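Local coordinates for maleylpyruvate isomerase (Ralstonia sp., PDB 2JL4), which catalyses the glutathione-dependent isomerisation of maleylpyruvate to fumarylpyruvate in bacterial naphthalene degradation, working as a homodimeric zeta-class glutathione transferase, at residues T12-R17 with R202-A207. Numbering follows the deposited sequence.
Sequences TSHRLR and RRAAPA. With GSH (glutathione), chain C.
Arg17 reaches across to the carbonyl oxygen of Ala204 and grips it side-on with two hydrogen bonds. Arg17 NE, 2.8 Å from Ala204 O, comes in at a bend to the C=O. Arg17 NH2, 3.0 Å from Ala204 O, lies nearly in line with it. The chain bends at chi3 (-49°), turning the guanidinium back over its own helix, so that His14 CA lies under one face. NH1 and NH2 also bond to the carbonyl oxygens of Phe7 and Trp8, respectively. Arginine suits the place because one planar group can serve three backbone carbonyls, here tying that of Ala204 to the segment just after strand 3-6.

The methyl of Ala204 fits against the start of this arginine, Ala204 CB lying 3.7 Å from Arg17 CB; its small size allows the close backbone approach. His14, with CG anti to the backbone N (chi1 -175°), extends its ring beside this bond. Pro206 CD lies over one face of the His14 ring in a CH-pi contact, 3.8 Å from the centroid, proline's compact ring offering its C-H groups to the imidazole. His14 CD2 makes a close C-H approach to Ala204 O, oblique to the ring.

Thr12 OG1 stands 3.2 Å from glutathione SG2. Helix 11-22 of the thioredoxin-like domain meets residues 204-206, at and after helix 199-204 of the helical domain, with Leu16 packed on strand 3-6 and helix 66-76, and His14 against Pro170 of helix 163-177.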
loop_
_atom_site.group_PDB
_atom_site.type_symbol
_atom_site.label_atom_id
_atom_site.label_comp_id
_atom_site.label_asym_id
_atom_site.label_seq_id
_atom_site.Cartn_x
_atom_site.Cartn_y
_atom_site.Cartn_z
ATOM N N THR A 12 2.768 -10.669 -3.902
ATOM C CA THR A 12 3.842 -9.681 -3.853
ATOM C C THR A 12 5.151 -10.235 -4.437
ATOM O O THR A 12 5.849 -9.523 -5.153
ATOM C CB THR A 12 4.078 -9.166 -2.412
ATOM O OG1 THR A 12 4.347 -10.273 -1.545
ATOM C CG2 THR A 12 2.838 -8.389 -1.884
ATOM N N SER A 13 5.475 -11.497 -4.144
ATOM C CA SER A 13 6.617 -12.174 -4.785
ATOM C C SER A 13 6.500 -12.141 -6.316
ATOM O O SER A 13 7.456 -11.796 -7.032
ATOM C CB SER A 13 6.714 -13.632 -4.334
ATOM O OG SER A 13 6.963 -13.752 -2.947
ATOM N N HIS A 14 5.316 -12.521 -6.796
ATOM C CA HIS A 14 4.982 -12.523 -8.210
ATOM C C HIS A 14 5.124 -11.118 -8.803
ATOM O O HIS A 14 5.681 -10.944 -9.884
ATOM C CB HIS A 14 3.556 -13.070 -8.381
ATOM C CG HIS A 14 3.116 -13.240 -9.803
ATOM N ND1 HIS A 14 1.825 -13.591 -10.135
ATOM C CD2 HIS A 14 3.784 -13.111 -10.974
ATOM C CE1 HIS A 14 1.719 -13.681 -11.448
ATOM N NE2 HIS A 14 2.890 -13.384 -11.982
ATOM N N ARG A 15 4.613 -10.127 -8.083
ATOM C CA ARG A 15 4.744 -8.727 -8.460
ATOM C C ARG A 15 6.217 -8.345 -8.691
ATOM O O ARG A 15 6.568 -7.772 -9.729
ATOM C CB ARG A 15 4.108 -7.858 -7.371
ATOM C CG ARG A 15 4.080 -6.358 -7.629
ATOM C CD ARG A 15 3.733 -5.614 -6.341
ATOM N NE ARG A 15 2.451 -6.025 -5.763
ATOM C CZ ARG A 15 2.051 -5.755 -4.518
ATOM N NH1 ARG A 15 2.833 -5.076 -3.669
ATOM N NH2 ARG A 15 0.854 -6.167 -4.116
ATOM N N LEU A 16 7.068 -8.679 -7.727
ATOM C CA LEU A 16 8.488 -8.341 -7.811
ATOM C C LEU A 16 9.198 -9.098 -8.930
ATOM O O LEU A 16 10.036 -8.522 -9.635
ATOM C CB LEU A 16 9.179 -8.567 -6.469
ATOM C CG LEU A 16 10.615 -8.065 -6.322
ATOM C CD1 LEU A 16 10.799 -6.654 -6.912
ATOM C CD2 LEU A 16 10.996 -8.108 -4.855
ATOM N N ARG A 17 8.837 -10.372 -9.096
ATOM C CA ARG A 17 9.362 -11.214 -10.170
ATOM C C ARG A 17 9.149 -10.601 -11.548
ATOM O O ARG A 17 10.086 -10.528 -12.346
ATOM C CB ARG A 17 8.774 -12.632 -10.097
ATOM C CG ARG A 17 9.427 -13.496 -9.010
ATOM C CD ARG A 17 9.073 -14.978 -9.128
ATOM N NE ARG A 17 7.641 -15.239 -9.276
ATOM C CZ ARG A 17 6.840 -15.716 -8.320
ATOM N NH1 ARG A 17 7.306 -15.978 -7.104
ATOM N NH2 ARG A 17 5.552 -15.932 -8.581
ATOM N N ARG A 202 5.461 -14.430 -18.178
ATOM C CA ARG A 202 5.427 -15.895 -18.208
ATOM C C ARG A 202 6.444 -16.544 -17.272
ATOM O O ARG A 202 6.118 -17.517 -16.581
ATOM C CB ARG A 202 5.662 -16.410 -19.629
ATOM C CG ARG A 202 4.556 -16.061 -20.592
ATOM C CD ARG A 202 4.859 -16.532 -21.995
ATOM N NE ARG A 202 3.620 -16.648 -22.759
ATOM C CZ ARG A 202 3.541 -16.946 -24.052
ATOM N NH1 ARG A 202 4.641 -17.158 -24.768
ATOM N NH2 ARG A 202 2.348 -17.027 -24.627
ATOM N N ARG A 203 7.666 -16.010 -17.260
ATOM C CA ARG A 203 8.730 -16.522 -16.403
ATOM C C ARG A 203 8.469 -16.221 -14.921
ATOM O O ARG A 203 8.958 -16.925 -14.034
ATOM C CB ARG A 203 10.087 -15.965 -16.849
ATOM C CG ARG A 203 10.743 -16.776 -17.978
ATOM C CD ARG A 203 11.853 -16.022 -18.732
ATOM N NE ARG A 203 12.714 -15.211 -17.865
ATOM C CZ ARG A 203 12.970 -13.914 -18.052
ATOM N NH1 ARG A 203 12.451 -13.260 -19.088
ATOM N NH2 ARG A 203 13.759 -13.262 -17.203
ATOM N N ALA A 204 7.680 -15.178 -14.670
ATOM C CA ALA A 204 7.360 -14.733 -13.323
ATOM C C ALA A 204 6.136 -15.452 -12.727
ATOM O O ALA A 204 5.933 -15.438 -11.500
ATOM C CB ALA A 204 7.147 -13.224 -13.318
ATOM N N ALA A 205 5.329 -16.077 -13.590
ATOM C CA ALA A 205 4.111 -16.775 -13.146
ATOM C C ALA A 205 4.419 -17.826 -12.059
ATOM O O ALA A 205 5.434 -18.518 -12.142
ATOM C CB ALA A 205 3.384 -17.409 -14.334
ATOM N N PRO A 206 3.559 -17.920 -11.023
ATOM C CA PRO A 206 3.785 -18.835 -9.899
ATOM C C PRO A 206 4.065 -20.284 -10.303
ATOM O O PRO A 206 4.950 -20.908 -9.717
ATOM C CB PRO A 206 2.473 -18.739 -9.105
ATOM C CG PRO A 206 1.989 -17.332 -9.375
ATOM C CD PRO A 206 2.320 -17.135 -10.839
ATOM N N ALA A 207 3.322 -20.803 -11.285
ATOM C CA ALA A 207 3.472 -22.192 -11.730
ATOM C C ALA A 207 4.812 -22.486 -12.406
ATOM O O ALA A 207 5.201 -23.641 -12.530
ATOM C CB ALA A 207 2.311 -22.598 -12.648
HETATM N N1 GSH C . 3.729 -4.615 1.628
HETATM C CA1 GSH C . 4.432 -5.881 1.615
HETATM C C1 GSH C . 5.218 -6.001 0.334
HETATM O O11 GSH C . 4.634 -5.713 -0.720
HETATM O O12 GSH C . 6.410 -6.385 0.362
HETATM C CB1 GSH C . 3.434 -7.028 1.747
HETATM C CG1 GSH C . 4.168 -8.365 1.856
HETATM C CD1 GSH C . 3.217 -9.496 2.184
HETATM O OE1 GSH C . 2.181 -9.274 2.797
HETATM N N2 GSH C . 3.593 -10.707 1.766
HETATM C CA2 GSH C . 2.817 -11.918 1.993
HETATM C C2 GSH C . 3.337 -12.725 3.159
HETATM O O2 GSH C . 4.530 -12.807 3.390
HETATM C CB2 GSH C . 2.838 -12.783 0.737
HETATM S SG2 GSH C . 1.883 -12.087 -0.640
HETATM N N3 GSH C . 2.445 -13.345 3.911
HETATM C CA3 GSH C . 2.833 -14.152 5.050
HETATM C C3 GSH C . 1.773 -14.140 6.119
HETATM O O31 GSH C . 0.702 -13.528 5.912
HETATM O O32 GSH C . 2.007 -14.753 7.177
#